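Local structure of quinone oxidoreductase (Thermus thermophilus, 1IZ0) at residues V153-S158 with E172-Y177; L130-A135 with E195-E200; V32-L37 with K297-L302. The protein binds NADPH and probably uses it to reduce quinones, as a zinc-free relative within the medium-chain dehydrogenase/reductase superfamily. One frame throughout, in Å; residues are numbered along the deposited sequence.

Contact 1. Residues V153-S158 with E172-Y177; sequences VLAAAS and EEAATY. With SO4 (sulfate ion), chain B.
Y177 and S158 close round a sulfate ion at the C-terminal ends of two parallel strands. The sulfate oxygen O3 takes a 2.8 Å hydrogen bond from Y177 OH and lies at the edge of the tyrosine ring, in its plane. S158 grips the ion twice: its backbone N reaches O2 of the sulfate at 2.9 Å, and its OG, turned in between its own N and carbonyl carbon (chi1 61°), reaches O4. K162, whose NZ also bonds the sulfate, brings a positive charge that would help hold the anion.

The Y177 ring is laid along the end of strand 153-157. One face rests on the peptide of A157, with A157 O 3.6 Å above the plane and displaced toward the rim, while A156 CB comes obliquely to within 3.9 Å of Y177 CE1. Y177 N gives a weak, bent bond back to A157 O. A133 N is a second hydrogen-bond partner of Y177 OH, so the ring is held chiefly at its hydroxyl.

Behind the site runs a parallel ladder. A155 N bonds to E173 O, A175 N to A155 O at 2.7 Å, and A157 N to A175 O, continuing the run begun by E172 N to V153 O. Small side chains meet here: A155 and A174 have CA atoms 4.5 Å apart. At the other end, E172 forms a salt bridge with R152, and E173 a salt bridge with R183 and a hydrogen bond with W187.

The strands belong to a right-handed beta-alpha-beta unit of the Rossmann fold, crossing over through helix 164-168. S158, K162 and Y177 all bind NADPH in this protein, so the sulfate probably marks a phosphate position of the cofactor.

Contact 2. Residues L130-A135 with E195-E200; sequences LVQAAA and EVRGKE
Q132 makes all the hydrogen bonds across this contact, reaching from the end of strand 128-131 to the loop that follows strand 190-195. Its CG stands opposite the carbonyl carbon (chi1 -58°) and the chain runs on extended, which delivers the amide to the backbone of V196 and R197.

The hydrogen bonds fall on both ends of that amide. Q132 OE1 accepts from two successive backbone donors, V196 N at 3.0 Å and R197 N at 3.2 Å, both nearly straight at 163°. On the other branch, Q132 NE2 gives a short but bent bond of 2.6 Å to E195 OE2. That oxygen is met from above the carboxylate plane, and the amide and carboxylate stand 79° apart. S204 OG bonds the same oxygen, while E195 OE1 takes the N-H of G198, tying the glutamate back into its own loop.

The apolar contacts come from V196, whose CG2 lies 3.8 Å from Q132 CB and 4.0 Å from A133 CB. The CG methylene of R197 is in van der Waals contact with Q132 OE1. Further out, R197 makes a cation-pi contact with Y177.

With an alanine here, the N-H groups of V196 and R197 would be likely to lose their shared acceptor and E195 its amide donor, setting the loop freer to shift.

A flipped amide would put NE2 against two N-H groups and OE1 against a carboxylate oxygen, so the flip is unlikely. The amide's orientation therefore looks fixed, and the buried glutamine ties together two loops at the C-terminal edge of the Rossmann sheet.

Contact 3. Residues V32-L37 with K297-L302; sequences VEAVGL and KVVVRL
R301 can be followed from its CB out over the backbone of E33 on the neighbouring antiparallel strand. CB leaves on the face shared with A34, and the bend at chi2 (-64°) brings the chain back across the strand. CG comes within 4.1 Å of E33 O, and CD closes to 3.3 Å of the same oxygen. NE forms a salt bridge with E102. At the tip, NH1 passes 4.0 Å from E33 CB and makes a long, weak hydrogen bond (3.4 Å) to L302 OXT, part of a salt bridge. E33 itself is paired with R71.

That carbonyl, E33 O, is hydrogen-bonded by L302 N at 2.8 Å, the donor lying well above its plane. E33 and A34 both face V64 across the other edge, a classic beta bulge. Further along, V35 and V300 form a hydrogen-bonded pair, bonded N to O in both directions. L37 N reaches V298 O at 2.9 Å, while a water bridges L37 O and V298 N.

On one face L37 CD1 touches both V298 CG1 and V300 CG2, covered by helix 282-288. L302 CD1 meets V32 CG1 at 3.9 Å. At G36, a side chain would run into K297 CE.

Chemically, a buried apolar pairing bonds the C-terminal strand into the GroES-like domain through its backbone; R301 relies on E102, its link to L302 secondary, and K297 NZ meets N38 and E62.

Overall arrangement
Contacts 1 and 2 share the six-stranded parallel Rossmann sheet, where strands 152-157 and 128-131 are neighbours; their centres are 10 Å apart, and A156 N bonds V131 O between the two strands. Contact 3 lies in the mixed sheet of the other domain, its centre about 28 Å from that of contact 1 and 24 Å from that of contact 2. Along the chain, 32-37 comes first, then 130-135, both segments of contact 1, 195-200 and finally 297-302. Both ends of the chain thus contribute to one domain, and the nucleotide-binding domain is inserted between them, as in other medium-chain dehydrogenases/reductases.

Contact 1. Residues V153-S158 with E172-Y177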
ATOM      1  N   VAL A 153       5.860  12.724 -12.366  1.00 18.16           N
ATOM      2  CA  VAL A 153       5.981  11.275 -12.211  1.00 17.75           C
ATOM      3  C   VAL A 153       6.449  10.467 -13.412  1.00 18.70           C
ATOM      4  O   VAL A 153       5.932  10.616 -14.520  1.00 19.07           O
ATOM      5  CB  VAL A 153       4.625  10.670 -11.760  1.00 17.53           C
ATOM      6  CG1 VAL A 153       4.761   9.166 -11.536  1.00 13.58           C
ATOM      7  CG2 VAL A 153       4.133  11.378 -10.504  1.00 13.06           C
ATOM      8  N   LEU A 154       7.416   9.589 -13.165  1.00 18.12           N
ATOM      9  CA  LEU A 154       7.952   8.694 -14.192  1.00 19.43           C
ATOM     10  C   LEU A 154       7.532   7.329 -13.674  1.00 18.36           C
ATOM     11  O   LEU A 154       8.052   6.871 -12.657  1.00 19.11           O
ATOM     12  CB  LEU A 154       9.483   8.762 -14.237  1.00 19.69           C
ATOM     13  CG  LEU A 154      10.284   8.411 -15.496  1.00 23.47           C
ATOM     14  CD1 LEU A 154      11.652   7.887 -15.048  1.00 21.47           C
ATOM     15  CD2 LEU A 154       9.587   7.373 -16.358  1.00 23.24           C
ATOM     16  N   ALA A 155       6.584   6.690 -14.352  1.00 18.25           N
ATOM     17  CA  ALA A 155       6.093   5.385 -13.922  1.00 17.71           C
ATOM     18  C   ALA A 155       6.811   4.273 -14.654  1.00 18.27           C
ATOM     19  O   ALA A 155       7.148   4.408 -15.828  1.00 20.04           O
ATOM     20  CB  ALA A 155       4.582   5.279 -14.169  1.00 15.57           C
ATOM     21  N   ALA A 156       7.047   3.169 -13.959  1.00 18.66           N
ATOM     22  CA  ALA A 156       7.712   2.037 -14.576  1.00 18.58           C
ATOM     23  C   ALA A 156       7.000   0.749 -14.187  1.00 19.19           C
ATOM     24  O   ALA A 156       6.443   0.646 -13.097  1.00 18.43           O
ATOM     25  CB  ALA A 156       9.166   1.991 -14.143  1.00 19.43           C
ATOM     26  N   ALA A 157       6.996  -0.215 -15.102  1.00 20.01           N
ATOM     27  CA  ALA A 157       6.378  -1.517 -14.870  1.00 20.70           C
ATOM     28  C   ALA A 157       7.142  -2.550 -15.697  1.00 22.63           C
ATOM     29  O   ALA A 157       8.023  -2.193 -16.483  1.00 22.51           O
ATOM     30  CB  ALA A 157       4.903  -1.493 -15.271  1.00 21.11           C
ATOM     31  N   SER A 158       6.802  -3.824 -15.537  1.00 24.80           N
ATOM     32  CA  SER A 158       7.496  -4.889 -16.258  1.00 29.77           C
ATOM     33  C   SER A 158       7.068  -5.105 -17.711  1.00 31.05           C
ATOM     34  O   SER A 158       7.905  -5.308 -18.587  1.00 32.92           O
ATOM     35  CB  SER A 158       7.336  -6.211 -15.505  1.00 30.29           C
ATOM     36  OG  SER A 158       5.965  -6.573 -15.394  1.00 32.98           O
ATOM     37  N   GLU A 172       3.964  11.515 -16.248  1.00 21.34           N
ATOM     38  CA  GLU A 172       4.490  12.294 -17.377  1.00 21.88           C
ATOM     39  C   GLU A 172       4.959  11.327 -18.464  1.00 21.52           C
ATOM     40  O   GLU A 172       4.806  11.586 -19.659  1.00 24.55           O
ATOM     41  CB  GLU A 172       5.643  13.189 -16.890  1.00 21.79           C
ATOM     42  CG  GLU A 172       6.317  14.048 -17.957  1.00 22.54           C
ATOM     43  CD  GLU A 172       7.261  15.104 -17.359  1.00 23.90           C
ATOM     44  OE1 GLU A 172       8.327  15.366 -17.956  1.00 24.04           O
ATOM     45  OE2 GLU A 172       6.934  15.687 -16.302  1.00 22.47           O
ATOM     46  N   GLU A 173       5.534  10.209 -18.042  1.00 20.13           N
ATOM     47  CA  GLU A 173       5.979   9.173 -18.966  1.00 19.82           C
ATOM     48  C   GLU A 173       5.869   7.860 -18.220  1.00 18.59           C
ATOM     49  O   GLU A 173       5.941   7.840 -16.989  1.00 19.57           O
ATOM     50  CB  GLU A 173       7.430   9.387 -19.406  1.00 21.84           C
ATOM     51  CG  GLU A 173       7.643  10.573 -20.339  1.00 26.44           C
ATOM     52  CD  GLU A 173       9.015  10.553 -20.998  1.00 28.78           C
ATOM     53  OE1 GLU A 173      10.026  10.404 -20.278  1.00 29.72           O
ATOM     54  OE2 GLU A 173       9.087  10.689 -22.237  1.00 31.38           O
ATOM     55  N   ALA A 174       5.678   6.774 -18.959  1.00 16.14           N
ATOM     56  CA  ALA A 174       5.580   5.440 -18.373  1.00 18.46           C
ATOM     57  C   ALA A 174       6.577   4.585 -19.141  1.00 18.88           C
ATOM     58  O   ALA A 174       6.669   4.700 -20.361  1.00 21.75           O
ATOM     59  CB  ALA A 174       4.163   4.887 -18.532  1.00 19.12           C
ATOM     60  N   ALA A 175       7.330   3.737 -18.448  1.00 17.70           N
ATOM     61  CA  ALA A 175       8.329   2.930 -19.136  1.00 18.98           C
ATOM     62  C   ALA A 175       8.573   1.560 -18.518  1.00 19.02           C
ATOM     63  O   ALA A 175       8.302   1.341 -17.343  1.00 20.82           O
ATOM     64  CB  ALA A 175       9.637   3.702 -19.200  1.00 18.40           C
ATOM     65  N   THR A 176       9.086   0.631 -19.322  1.00 19.13           N
ATOM     66  CA  THR A 176       9.388  -0.697 -18.815  1.00 20.08           C
ATOM     67  C   THR A 176      10.694  -0.547 -18.046  1.00 21.17           C
ATOM     68  O   THR A 176      11.454   0.398 -18.281  1.00 21.12           O
ATOM     69  CB  THR A 176       9.587  -1.709 -19.951  1.00 21.49           C
ATOM     70  OG1 THR A 176      10.636  -1.250 -20.808  1.00 22.41           O
ATOM     71  CG2 THR A 176       8.303  -1.874 -20.762  1.00 20.13           C
ATOM     72  N   TYR A 177      10.961  -1.463 -17.125  1.00 20.54           N
ATOM     73  CA  TYR A 177      12.178  -1.368 -16.334  1.00 22.46           C
ATOM     74  C   TYR A 177      13.442  -1.236 -17.176  1.00 22.65           C
ATOM     75  O   TYR A 177      14.349  -0.482 -16.831  1.00 24.62           O
ATOM     76  CB  TYR A 177      12.283  -2.572 -15.389  1.00 21.06           C
ATOM     77  CG  TYR A 177      11.175  -2.607 -14.357  1.00 22.28           C
ATOM     78  CD1 TYR A 177      10.901  -1.490 -13.569  1.00 23.06           C
ATOM     79  CD2 TYR A 177      10.392  -3.749 -14.173  1.00 21.83           C
ATOM     80  CE1 TYR A 177       9.878  -1.504 -12.624  1.00 22.63           C
ATOM     81  CE2 TYR A 177       9.360  -3.772 -13.231  1.00 20.80           C
ATOM     82  CZ  TYR A 177       9.107  -2.647 -12.460  1.00 24.22           C
ATOM     83  OH  TYR A 177       8.083  -2.652 -11.527  1.00 23.00           O
TER
HETATM   84  S   SO4 B 303       5.596  -5.251 -12.022  1.00 54.06           S
HETATM   85  O1  SO4 B 303       4.335  -5.049 -11.016  1.00 55.28           O
HETATM   86  O2  SO4 B 303       5.439  -4.228 -13.037  1.00 52.52           O
HETATM   87  O3  SO4 B 303       6.720  -5.146 -11.358  1.00 54.85           O
HETATM   88  O4  SO4 B 303       5.331  -6.543 -12.606  1.00 54.31           O

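Contact 2. Residues L130-A135 with E195-E200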
ATOM      1  N   LEU A 130      10.334   8.661  -9.484  1.00 21.59           N
ATOM      2  CA  LEU A 130      10.169   7.397 -10.182  1.00 23.44           C
ATOM      3  C   LEU A 130       9.290   6.485  -9.328  1.00 23.40           C
ATOM      4  O   LEU A 130       9.560   6.285  -8.141  1.00 24.55           O
ATOM      5  CB  LEU A 130      11.540   6.754 -10.420  1.00 24.48           C
ATOM      6  CG  LEU A 130      11.679   5.364 -11.057  1.00 27.07           C
ATOM      7  CD1 LEU A 130      11.451   4.310 -10.010  1.00 29.22           C
ATOM      8  CD2 LEU A 130      10.711   5.204 -12.223  1.00 27.21           C
ATOM      9  N   VAL A 131       8.224   5.961  -9.923  1.00 20.94           N
ATOM     10  CA  VAL A 131       7.325   5.046  -9.227  1.00 20.64           C
ATOM     11  C   VAL A 131       7.419   3.691  -9.922  1.00 22.50           C
ATOM     12  O   VAL A 131       7.178   3.593 -11.127  1.00 21.72           O
ATOM     13  CB  VAL A 131       5.858   5.525  -9.279  1.00 19.20           C
ATOM     14  CG1 VAL A 131       4.942   4.482  -8.628  1.00 17.38           C
ATOM     15  CG2 VAL A 131       5.727   6.863  -8.567  1.00 14.94           C
ATOM     16  N   GLN A 132       7.771   2.653  -9.169  1.00 21.61           N
ATOM     17  CA  GLN A 132       7.905   1.322  -9.747  1.00 23.10           C
ATOM     18  C   GLN A 132       6.620   0.527  -9.571  1.00 22.75           C
ATOM     19  O   GLN A 132       5.706   0.969  -8.870  1.00 21.70           O
ATOM     20  CB  GLN A 132       9.080   0.591  -9.096  1.00 24.27           C
ATOM     21  CG  GLN A 132      10.402   1.325  -9.236  1.00 24.97           C
ATOM     22  CD  GLN A 132      11.527   0.621  -8.509  1.00 27.47           C
ATOM     23  OE1 GLN A 132      11.319   0.038  -7.445  1.00 28.60           O
ATOM     24  NE2 GLN A 132      12.729   0.680  -9.071  1.00 27.97           N
ATOM     25  N   ALA A 133       6.547  -0.642 -10.209  1.00 21.67           N
ATOM     26  CA  ALA A 133       5.350  -1.474 -10.126  1.00 20.46           C
ATOM     27  C   ALA A 133       4.170  -0.508 -10.166  1.00 19.90           C
ATOM     28  O   ALA A 133       3.201  -0.642  -9.407  1.00 19.54           O
ATOM     29  CB  ALA A 133       5.351  -2.271  -8.813  1.00 20.21           C
ATOM     30  N   ALA A 134       4.267   0.464 -11.072  1.00 18.50           N
ATOM     31  CA  ALA A 134       3.271   1.526 -11.217  1.00 19.87           C
ATOM     32  C   ALA A 134       1.840   1.129 -11.568  1.00 20.47           C
ATOM     33  O   ALA A 134       0.956   1.984 -11.598  1.00 20.52           O
ATOM     34  CB  ALA A 134       3.776   2.555 -12.216  1.00 19.62           C
ATOM     35  N   ALA A 135       1.601  -0.150 -11.839  1.00 19.77           N
ATOM     36  CA  ALA A 135       0.250  -0.601 -12.169  1.00 19.99           C
ATOM     37  C   ALA A 135      -0.320  -1.412 -11.008  1.00 20.66           C
ATOM     38  O   ALA A 135      -1.406  -1.975 -11.111  1.00 20.49           O
ATOM     39  CB  ALA A 135       0.270  -1.441 -13.442  1.00 20.17           C
ATOM     40  N   GLU A 195      11.367   2.922  -4.100  1.00 24.90           N
ATOM     41  CA  GLU A 195      11.861   1.571  -4.343  1.00 26.81           C
ATOM     42  C   GLU A 195      11.060   0.431  -3.740  1.00 27.50           C
ATOM     43  O   GLU A 195      10.991   0.309  -2.517  1.00 26.69           O
ATOM     44  CB  GLU A 195      13.289   1.461  -3.815  1.00 29.70           C
ATOM     45  CG  GLU A 195      14.363   1.551  -4.868  1.00 37.71           C
ATOM     46  CD  GLU A 195      14.349   0.360  -5.789  1.00 39.10           C
ATOM     47  OE1 GLU A 195      14.332  -0.781  -5.282  1.00 42.29           O
ATOM     48  OE2 GLU A 195      14.359   0.566  -7.017  1.00 44.17           O
ATOM     49  N   VAL A 196      10.480  -0.412  -4.592  1.00 27.62           N
ATOM     50  CA  VAL A 196       9.724  -1.580  -4.125  1.00 29.78           C
ATOM     51  C   VAL A 196      10.317  -2.856  -4.730  1.00 31.55           C
ATOM     52  O   VAL A 196      10.063  -3.955  -4.252  1.00 32.69           O
ATOM     53  CB  VAL A 196       8.225  -1.496  -4.500  1.00 30.45           C
ATOM     54  CG1 VAL A 196       7.563  -0.367  -3.723  1.00 28.09           C
ATOM     55  CG2 VAL A 196       8.066  -1.278  -6.005  1.00 27.85           C
ATOM     56  N   ARG A 197      11.116  -2.697  -5.781  1.00 34.94           N
ATOM     57  CA  ARG A 197      11.767  -3.825  -6.445  1.00 39.01           C
ATOM     58  C   ARG A 197      12.851  -4.375  -5.512  1.00 41.58           C
ATOM     59  O   ARG A 197      12.942  -5.586  -5.292  1.00 42.08           O
ATOM     60  CB  ARG A 197      12.384  -3.363  -7.768  1.00 39.23           C
ATOM     61  CG  ARG A 197      11.368  -2.841  -8.778  1.00 41.67           C
ATOM     62  CD  ARG A 197      10.918  -3.931  -9.741  1.00 44.30           C
ATOM     63  NE  ARG A 197      11.951  -4.228 -10.730  1.00 45.64           N
ATOM     64  CZ  ARG A 197      11.938  -5.284 -11.537  1.00 48.03           C
ATOM     65  NH1 ARG A 197      10.942  -6.162 -11.477  1.00 47.98           N
ATOM     66  NH2 ARG A 197      12.928  -5.467 -12.403  1.00 48.45           N
ATOM     67  N   GLY A 198      13.674  -3.472  -4.979  1.00 43.29           N
ATOM     68  CA  GLY A 198      14.719  -3.853  -4.039  1.00 47.33           C
ATOM     69  C   GLY A 198      15.936  -4.628  -4.520  1.00 49.81           C
ATOM     70  O   GLY A 198      16.923  -4.738  -3.787  1.00 50.65           O
ATOM     71  N   LYS A 199      15.881  -5.165  -5.736  1.00 51.25           N
ATOM     72  CA  LYS A 199      16.999  -5.939  -6.277  1.00 52.28           C
ATOM     73  C   LYS A 199      18.266  -5.097  -6.441  1.00 52.48           C
ATOM     74  O   LYS A 199      19.013  -4.883  -5.484  1.00 52.51           O
ATOM     75  CB  LYS A 199      16.603  -6.558  -7.620  1.00 53.41           C
ATOM     76  N   GLU A 200      18.502  -4.626  -7.661  1.00 52.32           N
ATOM     77  CA  GLU A 200      19.678  -3.817  -7.963  1.00 51.89           C
ATOM     78  C   GLU A 200      19.500  -2.368  -7.507  1.00 51.09           C
ATOM     79  O   GLU A 200      19.497  -1.447  -8.324  1.00 51.49           O
ATOM     80  CB  GLU A 200      19.963  -3.867  -9.463  1.00 51.90           C
TER

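Contact 3. Residues V32-L37 with K297-L302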
ATOM      1  N   VAL A  32     -17.622  -6.643   8.906  1.00 23.43           N
ATOM      2  CA  VAL A  32     -16.806  -6.561   7.705  1.00 21.61           C
ATOM      3  C   VAL A  32     -17.536  -6.694   6.363  1.00 23.24           C
ATOM      4  O   VAL A  32     -18.376  -7.580   6.170  1.00 23.25           O
ATOM      5  CB  VAL A  32     -15.685  -7.627   7.774  1.00 21.09           C
ATOM      6  CG1 VAL A  32     -14.707  -7.453   6.628  1.00 18.30           C
ATOM      7  CG2 VAL A  32     -14.964  -7.525   9.115  1.00 19.75           C
ATOM      8  N   GLU A  33     -17.200  -5.799   5.437  1.00 23.09           N
ATOM      9  CA  GLU A  33     -17.776  -5.810   4.098  1.00 23.16           C
ATOM     10  C   GLU A  33     -16.697  -6.161   3.076  1.00 20.96           C
ATOM     11  O   GLU A  33     -16.948  -6.894   2.120  1.00 20.15           O
ATOM     12  CB  GLU A  33     -18.372  -4.443   3.755  1.00 24.02           C
ATOM     13  CG  GLU A  33     -19.655  -4.121   4.503  1.00 28.47           C
ATOM     14  CD  GLU A  33     -20.211  -2.761   4.127  1.00 29.84           C
ATOM     15  OE1 GLU A  33     -19.540  -1.745   4.403  1.00 30.81           O
ATOM     16  OE2 GLU A  33     -21.313  -2.707   3.545  1.00 32.57           O
ATOM     17  N   ALA A  34     -15.492  -5.641   3.286  1.00 18.89           N
ATOM     18  CA  ALA A  34     -14.392  -5.900   2.369  1.00 17.83           C
ATOM     19  C   ALA A  34     -13.058  -5.908   3.106  1.00 18.15           C
ATOM     20  O   ALA A  34     -12.915  -5.303   4.173  1.00 16.34           O
ATOM     21  CB  ALA A  34     -14.375  -4.850   1.259  1.00 16.00           C
ATOM     22  N   VAL A  35     -12.088  -6.610   2.530  1.00 16.60           N
ATOM     23  CA  VAL A  35     -10.765  -6.710   3.118  1.00 16.41           C
ATOM     24  C   VAL A  35      -9.741  -6.536   2.011  1.00 16.47           C
ATOM     25  O   VAL A  35      -9.792  -7.231   0.994  1.00 18.22           O
ATOM     26  CB  VAL A  35     -10.550  -8.093   3.782  1.00 16.24           C
ATOM     27  CG1 VAL A  35      -9.232  -8.109   4.518  1.00 16.31           C
ATOM     28  CG2 VAL A  35     -11.693  -8.404   4.738  1.00 17.60           C
ATOM     29  N   GLY A  36      -8.820  -5.599   2.195  1.00 16.07           N
ATOM     30  CA  GLY A  36      -7.799  -5.384   1.189  1.00 17.33           C
ATOM     31  C   GLY A  36      -6.573  -6.193   1.561  1.00 18.71           C
ATOM     32  O   GLY A  36      -6.121  -6.135   2.697  1.00 19.04           O
ATOM     33  N   LEU A  37      -6.034  -6.952   0.617  1.00 19.56           N
ATOM     34  CA  LEU A  37      -4.859  -7.763   0.902  1.00 20.35           C
ATOM     35  C   LEU A  37      -3.580  -7.061   0.474  1.00 21.09           C
ATOM     36  O   LEU A  37      -3.569  -6.285  -0.489  1.00 21.16           O
ATOM     37  CB  LEU A  37      -4.971  -9.123   0.205  1.00 19.20           C
ATOM     38  CG  LEU A  37      -6.170  -9.981   0.636  1.00 20.10           C
ATOM     39  CD1 LEU A  37      -6.063 -11.357  -0.011  1.00 20.40           C
ATOM     40  CD2 LEU A  37      -6.195 -10.120   2.150  1.00 19.66           C
ATOM     41  N   LYS A 297      -5.451  -3.209  -6.431  1.00 21.24           N
ATOM     42  CA  LYS A 297      -5.574  -3.883  -5.146  1.00 21.36           C
ATOM     43  C   LYS A 297      -6.377  -5.177  -5.174  1.00 21.51           C
ATOM     44  O   LYS A 297      -7.439  -5.239  -5.796  1.00 21.78           O
ATOM     45  CB  LYS A 297      -6.254  -2.938  -4.154  1.00 20.47           C
ATOM     46  CG  LYS A 297      -6.245  -3.417  -2.721  1.00 17.48           C
ATOM     47  CD  LYS A 297      -4.940  -3.018  -2.048  1.00 19.44           C
ATOM     48  CE  LYS A 297      -5.030  -3.170  -0.538  1.00 20.75           C
ATOM     49  NZ  LYS A 297      -3.814  -2.610   0.104  1.00 23.51           N
ATOM     50  N   VAL A 298      -5.879  -6.201  -4.480  1.00 21.31           N
ATOM     51  CA  VAL A 298      -6.594  -7.472  -4.383  1.00 19.81           C
ATOM     52  C   VAL A 298      -7.542  -7.287  -3.212  1.00 19.26           C
ATOM     53  O   VAL A 298      -7.115  -6.970  -2.108  1.00 20.50           O
ATOM     54  CB  VAL A 298      -5.660  -8.662  -4.061  1.00 21.18           C
ATOM     55  CG1 VAL A 298      -6.497  -9.922  -3.842  1.00 18.33           C
ATOM     56  CG2 VAL A 298      -4.669  -8.886  -5.201  1.00 18.37           C
ATOM     57  N   VAL A 299      -8.829  -7.484  -3.450  1.00 20.45           N
ATOM     58  CA  VAL A 299      -9.822  -7.296  -2.410  1.00 18.96           C
ATOM     59  C   VAL A 299     -10.729  -8.503  -2.206  1.00 20.28           C
ATOM     60  O   VAL A 299     -11.156  -9.138  -3.166  1.00 19.26           O
ATOM     61  CB  VAL A 299     -10.717  -6.077  -2.743  1.00 20.11           C
ATOM     62  CG1 VAL A 299     -11.856  -5.959  -1.725  1.00 18.77           C
ATOM     63  CG2 VAL A 299      -9.874  -4.806  -2.767  1.00 17.49           C
ATOM     64  N   VAL A 300     -11.018  -8.811  -0.946  1.00 20.39           N
ATOM     65  CA  VAL A 300     -11.922  -9.903  -0.615  1.00 20.59           C
ATOM     66  C   VAL A 300     -13.225  -9.232  -0.178  1.00 23.33           C
ATOM     67  O   VAL A 300     -13.232  -8.375   0.710  1.00 20.85           O
ATOM     68  CB  VAL A 300     -11.376 -10.782   0.528  1.00 20.54           C
ATOM     69  CG1 VAL A 300     -12.386 -11.866   0.875  1.00 18.20           C
ATOM     70  CG2 VAL A 300     -10.051 -11.428   0.099  1.00 19.17           C
ATOM     71  N   ARG A 301     -14.322  -9.612  -0.824  1.00 24.14           N
ATOM     72  CA  ARG A 301     -15.631  -9.037  -0.539  1.00 25.95           C
ATOM     73  C   ARG A 301     -16.495 -10.044   0.210  1.00 26.73           C
ATOM     74  O   ARG A 301     -16.609 -11.196  -0.213  1.00 26.52           O
ATOM     75  CB  ARG A 301     -16.313  -8.681  -1.860  1.00 29.58           C
ATOM     76  CG  ARG A 301     -16.896  -7.295  -1.952  1.00 34.53           C
ATOM     77  CD  ARG A 301     -18.019  -7.066  -0.965  1.00 36.26           C
ATOM     78  NE  ARG A 301     -18.771  -5.864  -1.323  1.00 38.32           N
ATOM     79  CZ  ARG A 301     -19.766  -5.365  -0.601  1.00 37.81           C
ATOM     80  NH1 ARG A 301     -20.128  -5.960   0.527  1.00 40.29           N
ATOM     81  NH2 ARG A 301     -20.407  -4.284  -1.013  1.00 39.62           N
ATOM     82  N   LEU A 302     -17.110  -9.617   1.309  1.00 26.29           N
ATOM     83  CA  LEU A 302     -17.975 -10.507   2.078  1.00 28.73           C
ATOM     84  C   LEU A 302     -19.446 -10.345   1.692  1.00 31.79           C
ATOM     85  O   LEU A 302     -20.171 -11.369   1.685  1.00 34.37           O
ATOM     86  CB  LEU A 302     -17.800 -10.278   3.583  1.00 25.30           C
ATOM     87  CG  LEU A 302     -16.487 -10.832   4.134  1.00 24.46           C
ATOM     88  CD1 LEU A 302     -15.324  -9.943   3.702  1.00 22.14           C
ATOM     89  CD2 LEU A 302     -16.559 -10.912   5.641  1.00 22.95           C
ATOM     90  OXT LEU A 302     -19.861  -9.198   1.412  1.00 34.14           O
TER
HETATM   91  O   HOH W   1      -3.328  -5.820  -3.117  1.00 17.53           O